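Local structure of ribokinase, putative (Burkholderia thailandensis, 3B1O) at residues T16-F21 with L38-R43; A64-T69 with E90-L95. The protein probably phosphorylates nucleosides such as inosine, as a nucleoside kinase of the pfkB (ribokinase-like) family. All blocks are in the same frame, centred on the assembly; numbering follows the deposited sequence.

Interaction 1: residues T16-F21 with L38-R43; sequences TFEGRF and LVPTMR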
loop_
_atom_site.group_PDB
_atom_site.type_symbol
_atom_site.label_atom_id
_atom_site.label_comp_id
_atom_site.label_asym_id
_atom_site.label_seq_id
_atom_site.Cartn_x
_atom_site.Cartn_y
_atom_site.Cartn_z
ATOM N N THR A 16 4.713 -3.602 -8.372
ATOM C CA THR A 16 5.489 -3.354 -9.565
ATOM C C THR A 16 4.762 -2.336 -10.419
ATOM O O THR A 16 3.556 -2.461 -10.657
ATOM C CB THR A 16 5.747 -4.650 -10.365
ATOM O OG1 THR A 16 4.498 -5.277 -10.667
ATOM C CG2 THR A 16 6.590 -5.627 -9.551
ATOM N N PHE A 17 5.505 -1.327 -10.861
ATOM C CA PHE A 17 5.041 -0.435 -11.913
ATOM C C PHE A 17 5.669 -0.833 -13.242
ATOM O O PHE A 17 6.894 -0.762 -13.422
ATOM C CB PHE A 17 5.378 1.027 -11.575
ATOM C CG PHE A 17 5.108 2.004 -12.699
ATOM C CD1 PHE A 17 3.985 1.874 -13.512
ATOM C CD2 PHE A 17 5.963 3.084 -12.910
ATOM C CE1 PHE A 17 3.736 2.783 -14.537
ATOM C CE2 PHE A 17 5.716 4.007 -13.924
ATOM C CZ PHE A 17 4.601 3.858 -14.738
ATOM N N GLU A 18 4.818 -1.241 -14.180
ATOM C CA GLU A 18 5.257 -1.576 -15.529
ATOM C C GLU A 18 5.502 -0.290 -16.313
ATOM O O GLU A 18 4.780 0.053 -17.250
ATOM C CB GLU A 18 4.243 -2.498 -16.230
ATOM C CG GLU A 18 2.877 -1.863 -16.566
ATOM C CD GLU A 18 1.891 -1.849 -15.395
ATOM O OE1 GLU A 18 0.769 -2.391 -15.578
ATOM O OE2 GLU A 18 2.222 -1.292 -14.314
ATOM N N GLY A 19 6.525 0.437 -15.897
ATOM C CA GLY A 19 6.847 1.708 -16.513
ATOM C C GLY A 19 8.055 2.270 -15.814
ATOM O O GLY A 19 8.729 1.565 -15.060
ATOM N N ARG A 20 8.326 3.543 -16.061
ATOM C CA ARG A 20 9.504 4.185 -15.524
ATOM C C ARG A 20 9.156 5.538 -14.938
ATOM O O ARG A 20 8.726 6.444 -15.655
ATOM C CB ARG A 20 10.572 4.308 -16.608
ATOM C CG ARG A 20 11.237 2.975 -16.904
ATOM C CD ARG A 20 12.146 3.031 -18.102
ATOM N NE ARG A 20 12.793 1.734 -18.314
ATOM C CZ ARG A 20 12.286 0.745 -19.044
ATOM N NH1 ARG A 20 12.958 -0.393 -19.166
ATOM N NH2 ARG A 20 11.115 0.888 -19.653
ATOM N N PHE A 21 9.338 5.657 -13.624
ATOM C CA PHE A 21 9.089 6.915 -12.931
ATOM C C PHE A 21 9.804 8.069 -13.630
ATOM O O PHE A 21 9.273 9.173 -13.691
ATOM C CB PHE A 21 9.530 6.847 -11.469
ATOM C CG PHE A 21 8.694 5.929 -10.617
ATOM C CD1 PHE A 21 7.306 6.071 -10.560
ATOM C CD2 PHE A 21 9.304 4.949 -9.832
ATOM C CE1 PHE A 21 6.541 5.234 -9.757
ATOM C CE2 PHE A 21 8.553 4.108 -9.029
ATOM C CZ PHE A 21 7.169 4.247 -8.987
ATOM N N LEU A 38 -1.750 0.686 -13.062
ATOM C CA LEU A 38 -2.295 -0.520 -12.463
ATOM C C LEU A 38 -1.196 -1.310 -11.805
ATOM O O LEU A 38 -0.109 -1.463 -12.363
ATOM C CB LEU A 38 -2.963 -1.398 -13.520
ATOM C CG LEU A 38 -4.369 -1.863 -13.155
ATOM C CD1 LEU A 38 -5.369 -1.028 -13.916
ATOM C CD2 LEU A 38 -4.551 -3.347 -13.468
ATOM N N VAL A 39 -1.477 -1.815 -10.616
ATOM C CA VAL A 39 -0.557 -2.730 -9.988
ATOM C C VAL A 39 -1.203 -4.109 -9.911
ATOM O O VAL A 39 -1.934 -4.410 -8.956
ATOM C CB VAL A 39 -0.094 -2.264 -8.590
ATOM C CG1 VAL A 39 0.727 -3.342 -7.963
ATOM C CG2 VAL A 39 0.737 -1.003 -8.684
ATOM N N PRO A 40 -0.920 -4.962 -10.908
ATOM C CA PRO A 40 -1.567 -6.273 -10.967
ATOM C C PRO A 40 -1.126 -7.180 -9.829
ATOM O O PRO A 40 -1.882 -8.063 -9.421
ATOM C CB PRO A 40 -1.108 -6.837 -12.316
ATOM C CG PRO A 40 0.189 -6.137 -12.610
ATOM C CD PRO A 40 0.117 -4.792 -11.945
ATOM N N THR A 41 0.078 -6.960 -9.312
ATOM C CA THR A 41 0.619 -7.818 -8.267
ATOM C C THR A 41 1.108 -7.015 -7.066
ATOM O O THR A 41 1.787 -5.995 -7.220
ATOM C CB THR A 41 1.770 -8.743 -8.785
ATOM O OG1 THR A 41 3.041 -8.122 -8.558
ATOM C CG2 THR A 41 1.613 -9.088 -10.278
ATOM N N MET A 42 0.739 -7.486 -5.876
ATOM C CA MET A 42 1.270 -6.982 -4.622
ATOM C C MET A 42 1.865 -8.174 -3.868
ATOM O O MET A 42 1.182 -9.175 -3.680
ATOM C CB MET A 42 0.161 -6.359 -3.764
ATOM C CG MET A 42 -0.406 -5.029 -4.226
ATOM S SD MET A 42 -0.826 -3.955 -2.823
ATOM C CE MET A 42 -2.594 -4.076 -2.770
ATOM N N ARG A 43 3.128 -8.065 -3.450
ATOM C CA ARG A 43 3.813 -9.133 -2.701
ATOM C C ARG A 43 4.065 -8.708 -1.258
ATOM O O ARG A 43 4.704 -7.678 -1.005
ATOM C CB ARG A 43 5.152 -9.508 -3.352
ATOM C CG ARG A 43 5.130 -10.736 -4.281
ATOM C CD ARG A 43 6.539 -11.073 -4.840
ATOM N NE ARG A 43 7.276 -9.870 -5.254
ATOM C CZ ARG A 43 7.152 -9.253 -6.433
ATOM N NH1 ARG A 43 6.325 -9.721 -7.366
ATOM N NH2 ARG A 43 7.859 -8.150 -6.685
#
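V39 packs its isopropyl group against the backbone of T16. Its CB lies 4.2 Å from T16 O, and CG2 comes closer, 3.7 Å from the same oxygen. The other methyl, CG1, set anti to the V39 backbone N (chi1 174°), lies over the T16 backbone, 4.0 Å from both T16 N and T16 O. No hydrogen bond links the segments here. The antiparallel pairing of strands 10-17 and 42-47, which continues through a backbone bond between R43 and I14, has opened out at this end of the four-stranded lid sheet. The lid is also where the subunits join: V39 O accepts a bond from H118 ND1 of the second subunit, and L38 pairs in a parallel ladder with a strand of that chain. The two branches of T16 diverge. OG1 comes 3.8 Å from T41 OG1, while CG2 sits at the edge of the R43 guanidinium, 4.0 Å from NH2; R43 bends at chi3 (-42°) to bring its tip there. E18 folds over at chi2 (-83°), which carries OE2 to 3.0 Å from L38 O. Both atoms are acceptors, so it is no hydrogen bond, and the approach is probably unfavourable unless the carboxylate is protonated.

Interaction 2: residues A64-T69 with E90-L95; sequences ARMMGT and EYVRVL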
loop_
_atom_site.group_PDB
_atom_site.type_symbol
_atom_site.label_atom_id
_atom_site.label_comp_id
_atom_site.label_asym_id
_atom_site.label_seq_id
_atom_site.Cartn_x
_atom_site.Cartn_y
_atom_site.Cartn_z
ATOM N N ALA A 64 22.260 -12.276 16.309
ATOM C CA ALA A 64 21.570 -11.010 16.100
ATOM C C ALA A 64 20.377 -10.875 17.039
ATOM O O ALA A 64 19.515 -11.768 17.130
ATOM C CB ALA A 64 21.148 -10.861 14.633
ATOM N N ARG A 65 20.373 -9.768 17.771
ATOM C CA ARG A 65 19.310 -9.443 18.721
ATOM C C ARG A 65 18.590 -8.203 18.186
ATOM O O ARG A 65 19.083 -7.085 18.319
ATOM C CB ARG A 65 19.894 -9.189 20.116
ATOM C CG ARG A 65 20.963 -10.196 20.588
ATOM C CD ARG A 65 20.357 -11.524 21.062
ATOM N NE ARG A 65 21.363 -12.557 21.323
ATOM C CZ ARG A 65 21.719 -12.962 22.542
ATOM N NH1 ARG A 65 21.165 -12.417 23.618
ATOM N NH2 ARG A 65 22.625 -13.915 22.693
ATOM N N MET A 66 17.447 -8.410 17.539
ATOM C CA MET A 66 16.653 -7.295 17.034
ATOM C C MET A 66 16.045 -6.534 18.176
ATOM O O MET A 66 15.540 -7.132 19.126
ATOM C CB MET A 66 15.537 -7.766 16.103
ATOM C CG MET A 66 16.006 -8.569 14.886
ATOM S SD MET A 66 14.641 -9.415 14.023
ATOM C CE MET A 66 13.452 -8.104 13.952
ATOM N N MET A 67 16.117 -5.206 18.091
ATOM C CA MET A 67 15.438 -4.348 19.038
ATOM C C MET A 67 14.610 -3.397 18.204
ATOM O O MET A 67 15.139 -2.606 17.414
ATOM C CB MET A 67 16.421 -3.609 19.955
ATOM C CG MET A 67 15.755 -2.550 20.840
ATOM S SD MET A 67 16.826 -1.829 22.088
ATOM C CE MET A 67 16.628 -3.010 23.410
ATOM N N GLY A 68 13.304 -3.512 18.370
ATOM C CA GLY A 68 12.337 -2.819 17.550
ATOM C C GLY A 68 10.948 -3.073 18.091
ATOM O O GLY A 68 10.756 -3.911 18.992
ATOM N N THR A 69 9.968 -2.365 17.543
ATOM C CA THR A 69 8.593 -2.556 18.001
ATOM C C THR A 69 7.674 -3.005 16.884
ATOM O O THR A 69 7.782 -2.544 15.749
ATOM C CB THR A 69 8.041 -1.277 18.630
ATOM O OG1 THR A 69 8.442 -0.175 17.808
ATOM C CG2 THR A 69 8.648 -1.106 20.022
ATOM N N GLU A 90 13.781 -11.261 22.723
ATOM C CA GLU A 90 13.932 -10.542 23.988
ATOM C C GLU A 90 13.683 -9.037 23.824
ATOM O O GLU A 90 13.014 -8.426 24.653
ATOM C CB GLU A 90 15.313 -10.769 24.612
ATOM C CG GLU A 90 15.385 -10.245 26.063
ATOM C CD GLU A 90 16.707 -10.514 26.779
ATOM O OE1 GLU A 90 16.778 -10.212 27.997
ATOM O OE2 GLU A 90 17.675 -11.003 26.145
ATOM N N TYR A 91 14.209 -8.445 22.753
ATOM C CA TYR A 91 14.095 -6.996 22.579
ATOM C C TYR A 91 13.127 -6.575 21.467
ATOM O O TYR A 91 13.198 -5.471 20.968
ATOM C CB TYR A 91 15.482 -6.348 22.411
ATOM C CG TYR A 91 16.501 -6.832 23.424
ATOM C CD1 TYR A 91 16.422 -6.449 24.761
ATOM C CD2 TYR A 91 17.555 -7.656 23.042
ATOM C CE1 TYR A 91 17.346 -6.901 25.697
ATOM C CE2 TYR A 91 18.497 -8.109 23.984
ATOM C CZ TYR A 91 18.375 -7.723 25.299
ATOM O OH TYR A 91 19.293 -8.144 26.223
ATOM N N VAL A 92 12.229 -7.472 21.079
ATOM C CA VAL A 92 11.137 -7.104 20.188
ATOM C C VAL A 92 9.904 -6.886 21.072
ATOM O O VAL A 92 9.490 -7.780 21.805
ATOM C CB VAL A 92 10.872 -8.184 19.126
ATOM C CG1 VAL A 92 9.556 -7.938 18.426
ATOM C CG2 VAL A 92 12.029 -8.235 18.121
ATOM N N ARG A 93 9.351 -5.689 21.040
ATOM C CA ARG A 93 8.189 -5.411 21.867
ATOM C C ARG A 93 6.963 -5.160 20.991
ATOM O O ARG A 93 7.056 -4.522 19.950
ATOM C CB ARG A 93 8.483 -4.270 22.839
ATOM C CG ARG A 93 9.353 -4.718 24.016
ATOM C CD ARG A 93 9.579 -3.605 25.030
ATOM N NE ARG A 93 10.107 -4.139 26.280
ATOM C CZ ARG A 93 10.557 -3.407 27.301
ATOM N NH1 ARG A 93 10.571 -2.081 27.230
ATOM N NH2 ARG A 93 11.007 -4.004 28.405
ATOM N N VAL A 94 5.830 -5.693 21.413
ATOM C CA VAL A 94 4.596 -5.664 20.638
ATOM C C VAL A 94 3.629 -4.736 21.357
ATOM O O VAL A 94 3.408 -4.881 22.555
ATOM C CB VAL A 94 4.016 -7.096 20.493
ATOM C CG1 VAL A 94 2.633 -7.089 19.809
ATOM C CG2 VAL A 94 5.023 -8.016 19.770
ATOM N N LEU A 95 3.078 -3.774 20.621
ATOM C CA LEU A 95 2.257 -2.718 21.205
ATOM C C LEU A 95 0.776 -2.892 20.929
ATOM O O LEU A 95 0.391 -3.102 19.786
ATOM C CB LEU A 95 2.753 -1.347 20.720
ATOM C CG LEU A 95 4.000 -0.941 21.523
ATOM C CD1 LEU A 95 5.248 -1.228 20.770
ATOM C CD2 LEU A 95 3.971 0.508 21.920
HETATM O O HOH W 1 18.393 -11.909 23.761
HETATM O O HOH W 2 15.606 -9.507 20.342
#
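Y91 and M67 cross at a slant on one side of the edge strand; a bend at chi3 (-86°) turns M67 CE to Y91, 3.7 Å from both CB and CD1 of the tyrosine. R65 comes at the ring's edge, near its plane, with CB 4.0 Å from CD2, while the phenol OH bonds to K134 N. On the other side of the sheet M66 CB meets V92 CG2 at 4.1 Å, beneath helix 76-85, whose L79 and M82 touch V92. This helix connects strand 64-71 to the parallel strand 92-95, forming a beta-alpha-beta unit at the border of the large sheet. T69 and L95 also cross, L95 CD1 pressed tightly against T69 CG2 at 3.5 Å; T69 OG1 turns to A121 O. Two backbone bonds lock the strands: G68 N to Y91 O (3.3 Å), its donor tilted 21° from the carbonyl plane, and the straighter R93 N to G68 O (3.1 Å, 165° at the hydrogen). A water links E90 OE2 to R65 NH1, weakly at the arginine, whose NH2 is salt-bridged to D63. The ladder continues through L70, bonded to R93 and L95; before its start another water bridges M66 O and Y91 N, probably satisfying both.

In the fold
Interactions 1 and 2 lie in different parts of one subunit, the first in the lid sheet that meets the second subunit and the second at the border of the large sheet. Their centres are 32 Å apart and their nearest atoms about 17 Å. Strand 42-47 and helix 49-59 lead from one to the other, and A64 and M66 pack on that helix. Both are adjacent to the inosine site without being part of it. In the lid, the R43 side chain is about 8 Å from that of inosine-binding D12; S36, also inosine-binding, is a near neighbour of L38 in sequence. In the large sheet, G68 is about 7 Å from the side chain of S8, and the M66 side chain about 8 Å from G48, both inosine-binding residues.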